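Local coordinates for protein mRNA-decapping enzyme subunit 1 (Saccharomyces cerevisiae, PDB 1Q67) that forms, with its partner Dcp2, the decapping complex that removes the 7-methylguanine cap from mRNA and so commits transcripts to 5' to 3' decay, at residues A44-W49 with Y201-H206; I137-L142 with I157-V162. One frame throughout, in Å; residues are numbered along the deposited sequence.

In the fold
Interactions 1 and 2 lie on opposite sides of the chain's centre, about 20 Å apart between their centres, one in each sheet of the beta sandwich. Interaction 1 pairs strands 43-50 and 200-205 inside the five-stranded sheet; at one margin of the four-stranded sheet, interaction 2 joins the start of strand 140-146 and the turn before it to the end of strand 152-157 and the start of helix 160-169. Along the chain the order is nested: 44-49 comes first, then both segments of interaction 2, then 201-206, which closes the loop around them. The two contacts touch at I203 CD1 and L142 CD1, 4.2 Å apart. Helix 208-223 of this PH-clan fold packs against residues of both.

Interaction 1. Residues A44-W49 with Y201-H206; sequences ASLYKW and YGIWIH
S45 with W204 and Y47 with G202 are the hydrogen-bonded pairs of two antiparallel strands, 43-50 and 200-205, inside the five-stranded sheet. S45 N reaches W204 O at 2.8 Å, and W204 N answers to S45 O at 2.9 Å. Y47 N bonds to G202 O in the same way, and G202 N to Y47 O. G202 O also lies at the edge of the Y47 ring, near its plane, and S45 CB sits at the edge of the W204 indole. In the beta sandwich of this PH-clan protein, A44, I203 and I205 face inward onto L65 of the other sheet. On that same face L46 CD1 packs 3.7 Å from I203 CG1, and A44 CB 3.8 Å from I203 CG2. Further along, K48 runs fully extended from a CG anti to the backbone N (chi1 -174°), laying that CG over one face of the Y201 ring and bringing CD within 3.8 Å of CE2. Its NZ ends 3.3 Å from Y201 OH, but its salt bridge is with E199. On the face of S45 and Y47, K58 NZ bonds to S45 OG and makes a cation-pi contact with the Y47 ring.

Interaction 2. Residues I137-L142 with I157-V162; sequences IYNYGL and IVPNSV
Y140 and I157 make the tight end of this contact, a hydrogen-bonded antiparallel pair where strand 140-146 begins and strand 152-157 ends. I157 N gives a short 2.7 Å bond to Y140 O. The return bond, Y140 N to I157 O, is longer at 3.3 Å. Their side chains cross at about a right angle, CB against CB at 3.8 Å. The Y140 ring, turned beside its own backbone N (chi1 -40°), carries N139 CB over the centre of one face and brings CE1 to P159 CG; its hydroxyl is bonded to K227 N. Y140 and I157 also pack on L221 and L222, respectively, of helix 208-223, the long C-terminal helix of this PH-clan fold, so the margin of the four-stranded sheet is covered from that side. While Y140, I157 and P159 are buried, I137, Y138 and V162 are partly exposed and form the looser side. Just before the strand, Y138 is the centre of an inverse gamma turn, with a weak bond from N139 N back to I137 O. V158 packs against this turn: its CG2 lies 3.4 Å from I137 O and 3.6 Å from Y138 CD2, while the edge of the Y138 ring faces I157 N. N139, itself buried, crosses P159 at about a right angle, ND2 3.3 Å from the proline CD. P159 is the N-cap residue of helix 160-169, and beyond it the contact slackens. From the first turn of that helix V162 points back toward the gamma turn, but its CG1 comes no nearer than 4.3 Å to I137 CB.

Interaction 1. Residues A44-W49 with Y201-H206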
ATOM      1  N   ALA B  44      -3.738   1.474  -5.520  1.00 35.17           N
ATOM      2  CA  ALA B  44      -3.514   2.802  -4.962  1.00 34.84           C
ATOM      3  C   ALA B  44      -3.125   2.639  -3.504  1.00 32.71           C
ATOM      4  O   ALA B  44      -3.700   1.820  -2.795  1.00 34.17           O
ATOM      5  CB  ALA B  44      -4.776   3.644  -5.078  1.00 32.07           C
ATOM      6  N   SER B  45      -2.146   3.414  -3.060  1.00 31.91           N
ATOM      7  CA  SER B  45      -1.682   3.331  -1.683  1.00 32.48           C
ATOM      8  C   SER B  45      -1.890   4.692  -1.010  1.00 32.99           C
ATOM      9  O   SER B  45      -1.584   5.734  -1.590  1.00 32.59           O
ATOM     10  CB  SER B  45      -0.202   2.926  -1.661  1.00 30.08           C
ATOM     11  OG  SER B  45       0.228   2.681  -0.336  1.00 35.46           O
ATOM     12  N   LEU B  46      -2.397   4.666   0.218  1.00 33.03           N
ATOM     13  CA  LEU B  46      -2.716   5.880   0.957  1.00 33.69           C
ATOM     14  C   LEU B  46      -1.701   6.368   2.001  1.00 33.88           C
ATOM     15  O   LEU B  46      -1.194   5.592   2.815  1.00 32.76           O
ATOM     16  CB  LEU B  46      -4.081   5.696   1.641  1.00 31.94           C
ATOM     17  CG  LEU B  46      -4.702   6.950   2.264  1.00 31.50           C
ATOM     18  CD1 LEU B  46      -5.101   7.912   1.137  1.00 30.66           C
ATOM     19  CD2 LEU B  46      -5.920   6.588   3.088  1.00 30.44           C
ATOM     20  N   TYR B  47      -1.425   7.671   1.965  1.00 33.52           N
ATOM     21  CA  TYR B  47      -0.523   8.320   2.911  1.00 34.01           C
ATOM     22  C   TYR B  47      -1.217   9.565   3.451  1.00 34.87           C
ATOM     23  O   TYR B  47      -2.107  10.122   2.808  1.00 32.76           O
ATOM     24  CB  TYR B  47       0.777   8.783   2.251  1.00 33.63           C
ATOM     25  CG  TYR B  47       1.637   7.699   1.660  1.00 35.82           C
ATOM     26  CD1 TYR B  47       1.299   7.099   0.446  1.00 34.88           C
ATOM     27  CD2 TYR B  47       2.808   7.291   2.297  1.00 34.64           C
ATOM     28  CE1 TYR B  47       2.111   6.126  -0.120  1.00 35.80           C
ATOM     29  CE2 TYR B  47       3.626   6.319   1.739  1.00 35.73           C
ATOM     30  CZ  TYR B  47       3.274   5.742   0.532  1.00 37.07           C
ATOM     31  OH  TYR B  47       4.095   4.793  -0.036  1.00 40.07           O
ATOM     32  N   LYS B  48      -0.790  10.007   4.626  1.00 36.57           N
ATOM     33  CA  LYS B  48      -1.341  11.205   5.226  1.00 37.37           C
ATOM     34  C   LYS B  48      -0.182  12.121   5.605  1.00 38.05           C
ATOM     35  O   LYS B  48       0.843  11.671   6.131  1.00 36.00           O
ATOM     36  CB  LYS B  48      -2.179  10.862   6.463  1.00 39.24           C
ATOM     37  CG  LYS B  48      -2.907  12.068   7.047  1.00 40.14           C
ATOM     38  CD  LYS B  48      -3.908  11.661   8.108  1.00 41.38           C
ATOM     39  CE  LYS B  48      -4.747  12.854   8.542  1.00 43.32           C
ATOM     40  NZ  LYS B  48      -5.894  12.438   9.393  1.00 44.77           N
ATOM     41  N   TRP B  49      -0.343  13.406   5.318  1.00 38.70           N
ATOM     42  CA  TRP B  49       0.689  14.389   5.616  1.00 39.11           C
ATOM     43  C   TRP B  49       0.673  14.814   7.078  1.00 40.02           C
ATOM     44  O   TRP B  49      -0.371  15.167   7.625  1.00 38.72           O
ATOM     45  CB  TRP B  49       0.517  15.621   4.718  1.00 39.66           C
ATOM     46  CG  TRP B  49       1.546  16.681   4.962  1.00 40.29           C
ATOM     47  CD1 TRP B  49       1.398  17.817   5.706  1.00 40.43           C
ATOM     48  CD2 TRP B  49       2.900  16.679   4.495  1.00 40.21           C
ATOM     49  NE1 TRP B  49       2.580  18.526   5.733  1.00 39.55           N
ATOM     50  CE2 TRP B  49       3.518  17.849   5.000  1.00 40.01           C
ATOM     51  CE3 TRP B  49       3.653  15.798   3.704  1.00 39.37           C
ATOM     52  CZ2 TRP B  49       4.854  18.161   4.737  1.00 37.49           C
ATOM     53  CZ3 TRP B  49       4.984  16.108   3.442  1.00 39.93           C
ATOM     54  CH2 TRP B  49       5.569  17.282   3.960  1.00 41.34           C
ATOM     55  N   TYR B 201      -4.103  14.267   2.320  1.00 34.65           N
ATOM     56  CA  TYR B 201      -3.791  12.871   2.029  1.00 33.18           C
ATOM     57  C   TYR B 201      -3.062  12.795   0.704  1.00 33.71           C
ATOM     58  O   TYR B 201      -3.246  13.648  -0.169  1.00 33.28           O
ATOM     59  CB  TYR B 201      -5.059  12.010   1.934  1.00 31.66           C
ATOM     60  CG  TYR B 201      -5.800  11.855   3.236  1.00 34.84           C
ATOM     61  CD1 TYR B 201      -6.725  12.814   3.654  1.00 37.09           C
ATOM     62  CD2 TYR B 201      -5.560  10.760   4.069  1.00 34.66           C
ATOM     63  CE1 TYR B 201      -7.394  12.689   4.871  1.00 36.03           C
ATOM     64  CE2 TYR B 201      -6.221  10.629   5.285  1.00 36.32           C
ATOM     65  CZ  TYR B 201      -7.135  11.599   5.677  1.00 36.76           C
ATOM     66  OH  TYR B 201      -7.784  11.478   6.883  1.00 40.00           O
ATOM     67  N   GLY B 202      -2.218  11.775   0.575  1.00 34.32           N
ATOM     68  CA  GLY B 202      -1.479  11.552  -0.653  1.00 33.74           C
ATOM     69  C   GLY B 202      -1.827  10.153  -1.145  1.00 34.71           C
ATOM     70  O   GLY B 202      -1.837   9.198  -0.371  1.00 34.26           O
ATOM     71  N   ILE B 203      -2.134  10.022  -2.426  1.00 35.38           N
ATOM     72  CA  ILE B 203      -2.472   8.719  -2.957  1.00 35.80           C
ATOM     73  C   ILE B 203      -1.521   8.347  -4.084  1.00 35.90           C
ATOM     74  O   ILE B 203      -1.471   9.033  -5.103  1.00 33.99           O
ATOM     75  CB  ILE B 203      -3.924   8.681  -3.498  1.00 36.73           C
ATOM     76  CG1 ILE B 203      -4.913   9.097  -2.404  1.00 35.61           C
ATOM     77  CG2 ILE B 203      -4.264   7.270  -3.968  1.00 37.94           C
ATOM     78  CD1 ILE B 203      -6.349   9.219  -2.896  1.00 35.39           C
ATOM     79  N   TRP B 204      -0.753   7.275  -3.886  1.00 36.41           N
ATOM     80  CA  TRP B 204       0.167   6.802  -4.919  1.00 38.01           C
ATOM     81  C   TRP B 204      -0.633   5.847  -5.789  1.00 37.52           C
ATOM     82  O   TRP B 204      -1.204   4.878  -5.294  1.00 39.10           O
ATOM     83  CB  TRP B 204       1.362   6.046  -4.322  1.00 40.25           C
ATOM     84  CG  TRP B 204       2.295   5.529  -5.389  1.00 44.49           C
ATOM     85  CD1 TRP B 204       3.223   6.251  -6.081  1.00 46.14           C
ATOM     86  CD2 TRP B 204       2.300   4.213  -5.967  1.00 45.95           C
ATOM     87  NE1 TRP B 204       3.799   5.473  -7.057  1.00 47.59           N
ATOM     88  CE2 TRP B 204       3.255   4.216  -7.007  1.00 47.91           C
ATOM     89  CE3 TRP B 204       1.595   3.029  -5.702  1.00 49.63           C
ATOM     90  CZ2 TRP B 204       3.518   3.081  -7.796  1.00 50.04           C
ATOM     91  CZ3 TRP B 204       1.860   1.892  -6.488  1.00 50.08           C
ATOM     92  CH2 TRP B 204       2.814   1.931  -7.517  1.00 48.60           C
ATOM     93  N   ILE B 205      -0.677   6.118  -7.084  1.00 38.98           N
ATOM     94  CA  ILE B 205      -1.421   5.269  -7.996  1.00 42.44           C
ATOM     95  C   ILE B 205      -0.474   4.608  -8.994  1.00 44.10           C
ATOM     96  O   ILE B 205       0.292   5.281  -9.677  1.00 43.04           O
ATOM     97  CB  ILE B 205      -2.495   6.083  -8.741  1.00 43.25           C
ATOM     98  CG1 ILE B 205      -3.490   6.665  -7.726  1.00 42.52           C
ATOM     99  CG2 ILE B 205      -3.203   5.199  -9.756  1.00 43.19           C
ATOM    100  CD1 ILE B 205      -4.538   7.582  -8.330  1.00 44.90           C
ATOM    101  N   HIS B 206      -0.532   3.280  -9.065  1.00 47.49           N
ATOM    102  CA  HIS B 206       0.338   2.527  -9.957  1.00 51.04           C
ATOM    103  C   HIS B 206       0.133   2.836 -11.439  1.00 51.70           C
ATOM    104  O   HIS B 206       1.100   3.074 -12.153  1.00 52.27           O
ATOM    105  CB  HIS B 206       0.174   1.026  -9.724  1.00 54.79           C
ATOM    106  CG  HIS B 206       1.192   0.203 -10.447  1.00 59.53           C
ATOM    107  ND1 HIS B 206       2.525   0.191 -10.093  1.00 61.55           N
ATOM    108  CD2 HIS B 206       1.089  -0.573 -11.552  1.00 60.40           C
ATOM    109  CE1 HIS B 206       3.199  -0.552 -10.952  1.00 61.06           C
ATOM    110  NE2 HIS B 206       2.352  -1.025 -11.848  1.00 61.10           N
TER

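Interaction 2. Residues I137-L142 with I157-V162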
ATOM      1  N   ILE B 137     -24.793  16.075   2.384  1.00 51.67           N
ATOM      2  CA  ILE B 137     -24.050  16.937   1.467  1.00 49.57           C
ATOM      3  C   ILE B 137     -22.966  16.238   0.648  1.00 47.46           C
ATOM      4  O   ILE B 137     -22.346  16.860  -0.216  1.00 47.64           O
ATOM      5  CB  ILE B 137     -23.377  18.100   2.217  1.00 50.21           C
ATOM      6  CG1 ILE B 137     -22.393  17.550   3.246  1.00 48.52           C
ATOM      7  CG2 ILE B 137     -24.435  18.969   2.888  1.00 50.54           C
ATOM      8  CD1 ILE B 137     -21.554  18.612   3.915  1.00 51.20           C
ATOM      9  N   TYR B 138     -22.725  14.959   0.913  1.00 44.89           N
ATOM     10  CA  TYR B 138     -21.701  14.240   0.166  1.00 42.21           C
ATOM     11  C   TYR B 138     -22.243  13.622  -1.112  1.00 40.16           C
ATOM     12  O   TYR B 138     -22.656  12.463  -1.136  1.00 39.51           O
ATOM     13  CB  TYR B 138     -21.058  13.170   1.043  1.00 43.53           C
ATOM     14  CG  TYR B 138     -20.448  13.735   2.302  1.00 46.42           C
ATOM     15  CD1 TYR B 138     -21.222  13.942   3.444  1.00 49.74           C
ATOM     16  CD2 TYR B 138     -19.104  14.093   2.346  1.00 47.19           C
ATOM     17  CE1 TYR B 138     -20.666  14.496   4.606  1.00 51.80           C
ATOM     18  CE2 TYR B 138     -18.539  14.643   3.495  1.00 50.03           C
ATOM     19  CZ  TYR B 138     -19.324  14.842   4.620  1.00 52.37           C
ATOM     20  OH  TYR B 138     -18.763  15.383   5.760  1.00 56.00           O
ATOM     21  N   ASN B 139     -22.233  14.420  -2.175  1.00 38.34           N
ATOM     22  CA  ASN B 139     -22.709  14.001  -3.492  1.00 36.90           C
ATOM     23  C   ASN B 139     -21.851  12.892  -4.101  1.00 36.07           C
ATOM     24  O   ASN B 139     -22.336  12.086  -4.892  1.00 34.01           O
ATOM     25  CB  ASN B 139     -22.707  15.201  -4.447  1.00 38.31           C
ATOM     26  CG  ASN B 139     -23.732  16.255  -4.067  1.00 39.80           C
ATOM     27  OD1 ASN B 139     -24.933  16.080  -4.282  1.00 42.49           O
ATOM     28  ND2 ASN B 139     -23.266  17.349  -3.490  1.00 41.45           N
ATOM     29  N   TYR B 140     -20.571  12.870  -3.745  1.00 35.67           N
ATOM     30  CA  TYR B 140     -19.655  11.879  -4.288  1.00 35.19           C
ATOM     31  C   TYR B 140     -18.826  11.272  -3.180  1.00 34.54           C
ATOM     32  O   TYR B 140     -18.714  11.832  -2.089  1.00 35.84           O
ATOM     33  CB  TYR B 140     -18.727  12.518  -5.323  1.00 34.61           C
ATOM     34  CG  TYR B 140     -19.430  13.507  -6.218  1.00 33.35           C
ATOM     35  CD1 TYR B 140     -19.180  14.882  -6.109  1.00 34.79           C
ATOM     36  CD2 TYR B 140     -20.367  13.080  -7.152  1.00 34.01           C
ATOM     37  CE1 TYR B 140     -19.854  15.802  -6.911  1.00 32.91           C
ATOM     38  CE2 TYR B 140     -21.045  13.986  -7.956  1.00 33.97           C
ATOM     39  CZ  TYR B 140     -20.788  15.344  -7.833  1.00 35.38           C
ATOM     40  OH  TYR B 140     -21.466  16.231  -8.637  1.00 38.27           O
ATOM     41  N   GLY B 141     -18.261  10.107  -3.463  1.00 33.57           N
ATOM     42  CA  GLY B 141     -17.449   9.442  -2.473  1.00 30.38           C
ATOM     43  C   GLY B 141     -16.222   8.822  -3.092  1.00 30.61           C
ATOM     44  O   GLY B 141     -16.177   8.523  -4.285  1.00 30.68           O
ATOM     45  N   LEU B 142     -15.204   8.654  -2.266  1.00 31.39           N
ATOM     46  CA  LEU B 142     -13.968   8.026  -2.695  1.00 31.88           C
ATOM     47  C   LEU B 142     -13.755   6.880  -1.711  1.00 32.25           C
ATOM     48  O   LEU B 142     -14.011   7.018  -0.509  1.00 31.06           O
ATOM     49  CB  LEU B 142     -12.807   9.025  -2.637  1.00 30.85           C
ATOM     50  CG  LEU B 142     -11.386   8.496  -2.859  1.00 34.53           C
ATOM     51  CD1 LEU B 142     -10.485   9.618  -3.376  1.00 33.43           C
ATOM     52  CD2 LEU B 142     -10.842   7.934  -1.545  1.00 33.01           C
ATOM     53  N   ILE B 157     -16.886  13.500  -0.895  1.00 35.51           N
ATOM     54  CA  ILE B 157     -16.498  14.627  -1.742  1.00 36.07           C
ATOM     55  C   ILE B 157     -17.667  15.605  -1.894  1.00 36.91           C
ATOM     56  O   ILE B 157     -18.732  15.241  -2.397  1.00 37.94           O
ATOM     57  CB  ILE B 157     -16.054  14.151  -3.125  1.00 36.31           C
ATOM     58  CG1 ILE B 157     -14.891  13.163  -2.989  1.00 37.48           C
ATOM     59  CG2 ILE B 157     -15.616  15.339  -3.964  1.00 36.32           C
ATOM     60  CD1 ILE B 157     -14.444  12.558  -4.327  1.00 35.33           C
ATOM     61  N   VAL B 158     -17.465  16.844  -1.449  1.00 36.96           N
ATOM     62  CA  VAL B 158     -18.513  17.875  -1.518  1.00 36.27           C
ATOM     63  C   VAL B 158     -18.116  19.016  -2.443  1.00 34.68           C
ATOM     64  O   VAL B 158     -17.035  19.574  -2.319  1.00 35.82           O
ATOM     65  CB  VAL B 158     -18.795  18.472  -0.120  1.00 37.53           C
ATOM     66  CG1 VAL B 158     -19.919  19.508  -0.203  1.00 36.38           C
ATOM     67  CG2 VAL B 158     -19.160  17.357   0.860  1.00 37.07           C
ATOM     68  N   PRO B 159     -18.988  19.372  -3.391  1.00 34.45           N
ATOM     69  CA  PRO B 159     -18.679  20.468  -4.320  1.00 34.80           C
ATOM     70  C   PRO B 159     -18.420  21.793  -3.590  1.00 35.81           C
ATOM     71  O   PRO B 159     -19.037  22.071  -2.562  1.00 34.37           O
ATOM     72  CB  PRO B 159     -19.932  20.551  -5.198  1.00 35.78           C
ATOM     73  CG  PRO B 159     -20.488  19.148  -5.154  1.00 36.32           C
ATOM     74  CD  PRO B 159     -20.285  18.746  -3.709  1.00 34.85           C
ATOM     75  N   ASN B 160     -17.510  22.603  -4.127  1.00 37.46           N
ATOM     76  CA  ASN B 160     -17.197  23.898  -3.538  1.00 38.60           C
ATOM     77  C   ASN B 160     -18.446  24.775  -3.394  1.00 38.27           C
ATOM     78  O   ASN B 160     -18.611  25.466  -2.391  1.00 37.70           O
ATOM     79  CB  ASN B 160     -16.172  24.654  -4.392  1.00 39.21           C
ATOM     80  CG  ASN B 160     -14.847  23.936  -4.487  1.00 42.15           C
ATOM     81  OD1 ASN B 160     -14.498  23.133  -3.619  1.00 41.38           O
ATOM     82  ND2 ASN B 160     -14.088  24.232  -5.541  1.00 42.49           N
ATOM     83  N   SER B 161     -19.319  24.752  -4.396  1.00 38.81           N
ATOM     84  CA  SER B 161     -20.525  25.574  -4.348  1.00 39.04           C
ATOM     85  C   SER B 161     -21.384  25.222  -3.142  1.00 39.65           C
ATOM     86  O   SER B 161     -22.024  26.092  -2.553  1.00 40.70           O
ATOM     87  CB  SER B 161     -21.343  25.422  -5.632  1.00 38.75           C
ATOM     88  OG  SER B 161     -21.933  24.137  -5.730  1.00 43.49           O
ATOM     89  N   VAL B 162     -21.389  23.949  -2.758  1.00 39.72           N
ATOM     90  CA  VAL B 162     -22.173  23.527  -1.605  1.00 37.58           C
ATOM     91  C   VAL B 162     -21.502  23.997  -0.319  1.00 37.78           C
ATOM     92  O   VAL B 162     -22.172  24.450   0.603  1.00 37.51           O
ATOM     93  CB  VAL B 162     -22.367  21.991  -1.599  1.00 39.00           C
ATOM     94  CG1 VAL B 162     -23.042  21.532  -0.301  1.00 35.78           C
ATOM     95  CG2 VAL B 162     -23.223  21.592  -2.800  1.00 37.95           C
TER